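Local coordinates for protein manganese-containing pseudocatalase (Thermus thermophilus, PDB 2V8T) that probably breaks down hydrogen peroxide to water and oxygen as a catalase, using a pair of manganese ions held in each subunit, at residues G72-L84 and D170-L182. Sequence-based numbering, arbitrary orientation.
Sequences GHIELVAATINSL and DNPVAREMIGYLL. With MN (manganese (II) ion), chain C; SO4 (sulfate ion), chain H.
Leu181 CD2 sits over one face of the His73 imidazole, a CH-pi contact 3.4 Å from the ring centroid and only 5° off its normal. The other methyl of Leu181, CD1, meets Val77 CG2 at 3.8 Å, and Leu76 CD2, one residue back from Val77 on helix 57-85, packs against Leu181 CD2. Met177 sets out with chi1 at 174°, CG opposite the backbone N, and then bends at chi2 and chi3, which lays it along the interface: its CG packs on Leu76 CG, SD approaches Val77 CG2 at 3.9 Å, and CE turns back to Thr80. Thr80 crosses Met177 at about a right angle, OG1 against the methionine CB (3.3 Å), while CG2 rests on Ala174 CA and Val173 O. The hydroxyl is fixed by donating to Leu76 O (3.0 Å), which also accepts from Thr80 N, arriving from the opposite face of its carbonyl plane. A valine in place of Thr80 would probably deprive Leu76 O of its second donor and leave the side chain without the bond that sets its rotation. Farther along, Leu84 CD2 reaches Val173 CG1 at 3.6 Å and touches Asn171, whose ND2 is hydrogen-bonded to Asp19 and to a sulfate probably from the crystallisation liquor. Val26 of helix 20-26 covers Val77 and Met177. At the other end, His73 ND1 binds manganese at 2.2 Å, with Glu36 and Glu70 as further ligands. Segments 72-84 and 172-182 run antiparallel (171°), axes 9.5 Å apart, on neighbouring helices of the ferritin-like four-helix bundle enclosing the dimanganese site.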
ATOM      1  N   GLY A  72     -12.846  -9.411 -21.865  1.00  6.72           N
ATOM      2  CA  GLY A  72     -12.112 -10.276 -22.742  1.00  7.27           C
ATOM      3  C   GLY A  72     -10.689  -9.854 -22.941  1.00  6.70           C
ATOM      4  O   GLY A  72      -9.830 -10.660 -23.348  1.00  7.13           O
ATOM      5  N   HIS A  73     -10.372  -8.578 -22.683  1.00  7.02           N
ATOM      6  CA  HIS A  73      -8.987  -8.138 -22.778  1.00  6.98           C
ATOM      7  C   HIS A  73      -8.161  -8.562 -21.574  1.00  6.60           C
ATOM      8  O   HIS A  73      -7.000  -8.945 -21.760  1.00  7.36           O
ATOM      9  CB  HIS A  73      -8.893  -6.646 -23.013  1.00  6.75           C
ATOM     10  CG  HIS A  73      -9.468  -6.205 -24.290  1.00  7.05           C
ATOM     11  ND1 HIS A  73      -9.364  -4.892 -24.712  1.00  7.59           N
ATOM     12  CD2 HIS A  73     -10.157  -6.915 -25.244  1.00  8.50           C
ATOM     13  CE1 HIS A  73     -10.005  -4.840 -25.878  1.00  8.08           C
ATOM     14  NE2 HIS A  73     -10.490  -6.041 -26.226  1.00  8.64           N
ATOM     15  N   ILE A  74      -8.691  -8.512 -20.346  1.00  6.67           N
ATOM     16  CA  ILE A  74      -7.916  -9.094 -19.249  1.00  6.59           C
ATOM     17  C   ILE A  74      -7.665 -10.559 -19.539  1.00  6.60           C
ATOM     18  O   ILE A  74      -6.588 -11.098 -19.259  1.00  6.84           O
ATOM     19  CB  ILE A  74      -8.490  -8.844 -17.825  1.00  7.04           C
ATOM     20  CG1 ILE A  74      -9.846  -9.455 -17.562  1.00  7.21           C
ATOM     21  CG2 ILE A  74      -8.479  -7.356 -17.504  1.00  8.42           C
ATOM     22  CD1 ILE A  74     -10.175  -9.575 -16.058  1.00  7.80           C
ATOM     23  N   GLU A  75      -8.670 -11.248 -20.104  1.00  6.38           N
ATOM     24  CA  GLU A  75      -8.527 -12.665 -20.455  1.00  6.47           C
ATOM     25  C   GLU A  75      -7.400 -12.866 -21.467  1.00  6.48           C
ATOM     26  O   GLU A  75      -6.575 -13.766 -21.345  1.00  6.84           O
ATOM     27  CB  GLU A  75      -9.885 -13.147 -20.993  1.00  7.05           C
ATOM     28  CG  GLU A  75      -9.890 -14.610 -21.326  1.00  7.51           C
ATOM     29  CD  GLU A  75     -11.190 -15.086 -21.985  1.00  8.19           C
ATOM     30  OE1 GLU A  75     -11.977 -14.201 -22.489  1.00  8.96           O
ATOM     31  OE2 GLU A  75     -11.387 -16.321 -22.004  1.00  8.91           O
ATOM     32  N   LEU A  76      -7.395 -12.018 -22.515  1.00  6.47           N
ATOM     33  CA  LEU A  76      -6.402 -12.162 -23.590  1.00  6.48           C
ATOM     34  C   LEU A  76      -4.971 -11.884 -23.086  1.00  6.35           C
ATOM     35  O   LEU A  76      -4.027 -12.572 -23.455  1.00  6.63           O
ATOM     36  CB  LEU A  76      -6.778 -11.238 -24.737  1.00  6.91           C
ATOM     37  CG  LEU A  76      -5.921 -11.368 -26.004  1.00  7.07           C
ATOM     38  CD1 LEU A  76      -6.171 -12.754 -26.644  1.00  9.85           C
ATOM     39  CD2 LEU A  76      -6.263 -10.272 -26.980  1.00  8.30           C
ATOM     40  N   VAL A  77      -4.827 -10.814 -22.265  1.00  6.46           N
ATOM     41  CA  VAL A  77      -3.495 -10.510 -21.739  1.00  6.13           C
ATOM     42  C   VAL A  77      -3.044 -11.615 -20.775  1.00  6.14           C
ATOM     43  O   VAL A  77      -1.868 -12.031 -20.836  1.00  6.41           O
ATOM     44  CB  VAL A  77      -3.456  -9.114 -21.095  1.00  6.37           C
ATOM     45  CG1 VAL A  77      -2.033  -8.845 -20.585  1.00  7.67           C
ATOM     46  CG2 VAL A  77      -3.840  -8.044 -22.126  1.00  7.18           C
ATOM     47  N   ALA A  78      -3.939 -12.119 -19.913  1.00  6.21           N
ATOM     48  CA  ALA A  78      -3.569 -13.214 -19.053  1.00  6.26           C
ATOM     49  C   ALA A  78      -3.110 -14.427 -19.882  1.00  6.33           C
ATOM     50  O   ALA A  78      -2.147 -15.104 -19.520  1.00  6.64           O
ATOM     51  CB  ALA A  78      -4.706 -13.578 -18.122  1.00  6.83           C
ATOM     52  N   ALA A  79      -3.827 -14.725 -20.975  1.00  6.37           N
ATOM     53  CA  ALA A  79      -3.449 -15.854 -21.838  1.00  6.62           C
ATOM     54  C   ALA A  79      -2.069 -15.671 -22.436  1.00  6.56           C
ATOM     55  O   ALA A  79      -1.324 -16.645 -22.617  1.00  6.86           O
ATOM     56  CB  ALA A  79      -4.493 -16.070 -22.931  1.00  7.38           C
ATOM     57  N   THR A  80      -1.721 -14.430 -22.782  1.00  6.32           N
ATOM     58  CA  THR A  80      -0.420 -14.124 -23.323  1.00  6.54           C
ATOM     59  C   THR A  80       0.682 -14.390 -22.279  1.00  6.28           C
ATOM     60  O   THR A  80       1.692 -15.029 -22.556  1.00  6.69           O
ATOM     61  CB  THR A  80      -0.387 -12.652 -23.796  1.00  7.05           C
ATOM     62  OG1 THR A  80      -1.396 -12.442 -24.786  1.00  8.31           O
ATOM     63  CG2 THR A  80       0.944 -12.278 -24.370  1.00  8.43           C
ATOM     64  N   ILE A  81       0.470 -13.862 -21.072  1.00  6.34           N
ATOM     65  CA  ILE A  81       1.391 -14.117 -19.966  1.00  6.25           C
ATOM     66  C   ILE A  81       1.520 -15.601 -19.694  1.00  6.22           C
ATOM     67  O   ILE A  81       2.633 -16.129 -19.544  1.00  6.56           O
ATOM     68  CB  ILE A  81       0.931 -13.315 -18.723  1.00  6.17           C
ATOM     69  CG1 ILE A  81       1.101 -11.826 -18.985  1.00  6.82           C
ATOM     70  CG2 ILE A  81       1.650 -13.778 -17.480  1.00  7.11           C
ATOM     71  CD1 ILE A  81       0.287 -10.947 -18.057  1.00  7.66           C
ATOM     72  N   ASN A  82       0.394 -16.300 -19.633  1.00  6.16           N
ATOM     73  CA  ASN A  82       0.423 -17.725 -19.358  1.00  6.11           C
ATOM     74  C   ASN A  82       1.185 -18.481 -20.446  1.00  6.41           C
ATOM     75  O   ASN A  82       1.883 -19.460 -20.164  1.00  6.99           O
ATOM     76  CB  ASN A  82      -0.972 -18.268 -19.167  1.00  6.39           C
ATOM     77  CG  ASN A  82      -1.588 -17.782 -17.872  1.00  6.31           C
ATOM     78  OD1 ASN A  82      -0.872 -17.458 -16.927  1.00  7.23           O
ATOM     79  ND2 ASN A  82      -2.941 -17.758 -17.822  1.00  6.85           N
ATOM     80  N   SER A  83       1.019 -18.067 -21.699  1.00  6.48           N
ATOM     81  CA  SER A  83       1.742 -18.656 -22.799  1.00  6.74           C
ATOM     82  C   SER A  83       3.241 -18.508 -22.620  1.00  7.10           C
ATOM     83  O   SER A  83       4.007 -19.448 -22.888  1.00  7.78           O
ATOM     84  CB  SER A  83       1.312 -18.027 -24.131  1.00  7.46           C
ATOM     85  OG  SER A  83      -0.021 -18.317 -24.476  1.00  7.84           O
ATOM     86  N   LEU A  84       3.675 -17.320 -22.198  1.00  6.99           N
ATOM     87  CA  LEU A  84       5.088 -17.040 -21.972  1.00  7.10           C
ATOM     88  C   LEU A  84       5.643 -17.785 -20.757  1.00  7.28           C
ATOM     89  O   LEU A  84       6.858 -18.011 -20.692  1.00  8.22           O
ATOM     90  CB  LEU A  84       5.291 -15.527 -21.828  1.00  7.13           C
ATOM     91  CG  LEU A  84       4.999 -14.732 -23.104  1.00  7.75           C
ATOM     92  CD1 LEU A  84       4.801 -13.240 -22.742  1.00  8.63           C
ATOM     93  CD2 LEU A  84       6.110 -14.914 -24.131  1.00  8.82           C
ATOM     94  N   ASP A 170       9.974  -9.440 -28.357  1.00 11.04           N
ATOM     95  CA  ASP A 170       9.921  -9.937 -29.686  1.00 12.44           C
ATOM     96  C   ASP A 170       9.071 -11.204 -29.851  1.00 10.94           C
ATOM     97  O   ASP A 170       8.933 -11.697 -30.957  1.00 14.63           O
ATOM     98  CB  ASP A 170      11.332 -10.132 -30.272  1.00 14.87           C
ATOM     99  CG  ASP A 170      12.152 -11.168 -29.587  1.00 15.97           C
ATOM    100  OD1 ASP A 170      11.687 -11.866 -28.638  1.00 15.14           O
ATOM    101  OD2 ASP A 170      13.360 -11.317 -29.942  1.00 23.40           O
ATOM    102  N   ASN A 171       8.460 -11.663 -28.798  1.00  8.64           N
ATOM    103  CA  ASN A 171       7.741 -12.900 -28.826  1.00  8.27           C
ATOM    104  C   ASN A 171       6.460 -12.738 -29.653  1.00  7.94           C
ATOM    105  O   ASN A 171       5.649 -11.864 -29.351  1.00  8.14           O
ATOM    106  CB  ASN A 171       7.317 -13.302 -27.391  1.00  8.56           C
ATOM    107  CG  ASN A 171       8.420 -13.234 -26.420  1.00  9.09           C
ATOM    108  OD1 ASN A 171       8.730 -12.102 -25.968  1.00 11.19           O
ATOM    109  ND2 ASN A 171       9.038 -14.337 -26.090  1.00  9.81           N
ATOM    110  N   PRO A 172       6.223 -13.607 -30.644  1.00  8.17           N
ATOM    111  CA  PRO A 172       4.972 -13.458 -31.434  1.00  8.34           C
ATOM    112  C   PRO A 172       3.717 -13.440 -30.618  1.00  8.08           C
ATOM    113  O   PRO A 172       2.757 -12.747 -30.980  1.00  8.52           O
ATOM    114  CB  PRO A 172       5.048 -14.646 -32.415  1.00  9.37           C
ATOM    115  CG  PRO A 172       6.551 -14.797 -32.640  1.00 10.04           C
ATOM    116  CD  PRO A 172       7.156 -14.584 -31.268  1.00  8.79           C
ATOM    117  N   VAL A 173       3.629 -14.210 -29.517  1.00  7.78           N
ATOM    118  CA  VAL A 173       2.387 -14.207 -28.755  1.00  7.82           C
ATOM    119  C   VAL A 173       2.091 -12.790 -28.225  1.00  7.76           C
ATOM    120  O   VAL A 173       0.947 -12.328 -28.224  1.00  8.87           O
ATOM    121  CB  VAL A 173       2.372 -15.277 -27.666  1.00  8.34           C
ATOM    122  CG1 VAL A 173       3.359 -15.004 -26.527  1.00  8.89           C
ATOM    123  CG2 VAL A 173       0.979 -15.497 -27.143  1.00  9.25           C
ATOM    124  N   ALA A 174       3.138 -12.124 -27.740  1.00  7.45           N
ATOM    125  CA  ALA A 174       2.980 -10.763 -27.242  1.00  7.74           C
ATOM    126  C   ALA A 174       2.706  -9.785 -28.360  1.00  7.30           C
ATOM    127  O   ALA A 174       1.875  -8.887 -28.223  1.00  7.95           O
ATOM    128  CB  ALA A 174       4.234 -10.340 -26.456  1.00  8.58           C
ATOM    129  N   ARG A 175       3.415  -9.936 -29.488  1.00  7.60           N
ATOM    130  CA  ARG A 175       3.220  -8.996 -30.605  1.00  7.90           C
ATOM    131  C   ARG A 175       1.814  -9.102 -31.193  1.00  7.45           C
ATOM    132  O   ARG A 175       1.245  -8.093 -31.585  1.00  7.89           O
ATOM    133  CB  ARG A 175       4.228  -9.351 -31.737  0.50  8.57           C
ATOM    134  CG  ARG A 175       5.722  -9.034 -31.399  0.50  8.44           C
ATOM    135  CD  ARG A 175       6.719  -9.324 -32.440  0.50 10.78           C
ATOM    136  NE  ARG A 175       6.607  -8.633 -33.698  0.50 12.74           N
ATOM    137  CZ  ARG A 175       7.366  -7.693 -34.269  0.50 12.59           C
ATOM    138  NH1 ARG A 175       8.304  -6.990 -33.698  0.50 16.11           N
ATOM    139  NH2 ARG A 175       7.063  -7.488 -35.546  0.50 15.93           N
ATOM    140  N   GLU A 176       1.288 -10.313 -31.267  1.00  7.78           N
ATOM    141  CA  GLU A 176      -0.080 -10.505 -31.786  1.00  8.10           C
ATOM    142  C   GLU A 176      -1.124  -9.887 -30.862  1.00  7.39           C
ATOM    143  O   GLU A 176      -2.001  -9.142 -31.279  1.00  8.00           O
ATOM    144  CB  GLU A 176      -0.465 -11.955 -32.090  0.50  8.18           C
ATOM    145  CG  GLU A 176       0.280 -12.505 -33.275  0.50  7.50           C
ATOM    146  CD  GLU A 176      -0.009 -11.869 -34.624  0.50  8.53           C
ATOM    147  OE1 GLU A 176      -0.987 -11.097 -34.751  0.50  8.84           O
ATOM    148  OE2 GLU A 176       0.805 -12.145 -35.541  0.50 12.59           O
ATOM    149  N   MET A 177      -1.012 -10.203 -29.564  1.00  7.16           N
ATOM    150  CA  MET A 177      -1.930  -9.628 -28.599  1.00  6.94           C
ATOM    151  C   MET A 177      -1.856  -8.111 -28.637  1.00  6.50           C
ATOM    152  O   MET A 177      -2.893  -7.416 -28.613  1.00  6.99           O
ATOM    153  CB  MET A 177      -1.656 -10.190 -27.205  1.00  7.05           C
ATOM    154  CG  MET A 177      -2.470  -9.534 -26.104  1.00  7.55           C
ATOM    155  SD  MET A 177      -1.805  -7.998 -25.437  1.00  7.82           S
ATOM    156  CE  MET A 177      -0.378  -8.649 -24.533  1.00  9.02           C
ATOM    157  N   ILE A 178      -0.636  -7.564 -28.626  1.00  6.36           N
ATOM    158  CA  ILE A 178      -0.502  -6.119 -28.534  1.00  6.84           C
ATOM    159  C   ILE A 178      -0.997  -5.471 -29.813  1.00  6.71           C
ATOM    160  O   ILE A 178      -1.681  -4.455 -29.796  1.00  7.16           O
ATOM    161  CB  ILE A 178       0.917  -5.692 -28.171  1.00  7.33           C
ATOM    162  CG1 ILE A 178       1.263  -6.130 -26.758  1.00  7.90           C
ATOM    163  CG2 ILE A 178       1.052  -4.181 -28.397  1.00  9.09           C
ATOM    164  CD1 ILE A 178       2.733  -6.025 -26.401  1.00  9.00           C
ATOM    165  N   GLY A 179      -0.629  -6.048 -30.982  1.00  7.02           N
ATOM    166  CA  GLY A 179      -1.133  -5.466 -32.214  1.00  7.58           C
ATOM    167  C   GLY A 179      -2.663  -5.395 -32.233  1.00  7.11           C
ATOM    168  O   GLY A 179      -3.245  -4.399 -32.673  1.00  7.70           O
ATOM    169  N   TYR A 180      -3.294  -6.460 -31.782  1.00  7.04           N
ATOM    170  CA  TYR A 180      -4.761  -6.493 -31.744  1.00  7.18           C
ATOM    171  C   TYR A 180      -5.300  -5.427 -30.788  1.00  6.98           C
ATOM    172  O   TYR A 180      -6.231  -4.674 -31.123  1.00  7.47           O
ATOM    173  CB  TYR A 180      -5.256  -7.891 -31.369  1.00  7.59           C
ATOM    174  CG  TYR A 180      -6.751  -7.997 -31.418  1.00  7.87           C
ATOM    175  CD1 TYR A 180      -7.413  -7.964 -32.633  1.00  8.96           C
ATOM    176  CD2 TYR A 180      -7.527  -8.114 -30.286  1.00  8.67           C
ATOM    177  CE1 TYR A 180      -8.800  -8.056 -32.740  1.00 10.06           C
ATOM    178  CE2 TYR A 180      -8.948  -8.180 -30.409  1.00  9.62           C
ATOM    179  CZ  TYR A 180      -9.539  -8.173 -31.649  1.00  9.46           C
ATOM    180  OH  TYR A 180     -10.944  -8.229 -31.712  1.00 11.42           O
ATOM    181  N   LEU A 181      -4.734  -5.369 -29.581  1.00  6.90           N
ATOM    182  CA  LEU A 181      -5.246  -4.426 -28.591  1.00  7.04           C
ATOM    183  C   LEU A 181      -4.879  -2.980 -28.885  1.00  7.02           C
ATOM    184  O   LEU A 181      -5.575  -2.076 -28.410  1.00  7.96           O
ATOM    185  CB  LEU A 181      -4.873  -4.868 -27.193  1.00  7.52           C
ATOM    186  CG  LEU A 181      -5.510  -6.206 -26.750  1.00  8.02           C
ATOM    187  CD1 LEU A 181      -5.217  -6.475 -25.277  1.00  9.56           C
ATOM    188  CD2 LEU A 181      -7.029  -6.248 -27.001  1.00  8.74           C
ATOM    189  N   LEU A 182      -3.841  -2.737 -29.683  1.00  6.99           N
ATOM    190  CA  LEU A 182      -3.616  -1.365 -30.192  1.00  7.09           C
ATOM    191  C   LEU A 182      -4.790  -0.952 -31.071  1.00  7.05           C
ATOM    192  O   LEU A 182      -5.261   0.199 -31.031  1.00  7.70           O
ATOM    193  CB  LEU A 182      -2.325  -1.293 -30.990  1.00  7.53           C
ATOM    194  CG  LEU A 182      -1.046  -1.340 -30.164  1.00  7.66           C
ATOM    195  CD1 LEU A 182       0.147  -1.516 -31.086  1.00  9.47           C
ATOM    196  CD2 LEU A 182      -0.907  -0.088 -29.280  1.00  8.60           C
TER
HETATM  197 MN    MN C1303      -8.576  -3.125 -23.644  1.00  7.51          MN
HETATM  198  S   SO4 H1308       9.060 -17.088 -28.800  0.95 10.88           S
HETATM  199  O1  SO4 H1308      10.044 -17.853 -28.017  0.95 12.79           O
HETATM  200  O2  SO4 H1308       8.398 -17.996 -29.725  0.95 11.70           O
HETATM  201  O3  SO4 H1308       8.062 -16.516 -27.894  0.95 10.16           O
HETATM  202  O4  SO4 H1308       9.733 -16.019 -29.531  0.95 13.01           O
HETATM  203  O   HOH W   1      -8.597  -1.241 -22.777  0.25  7.17           O
HETATM  204  O   HOH W   2      -6.959  -2.764 -25.142  0.25 11.64           O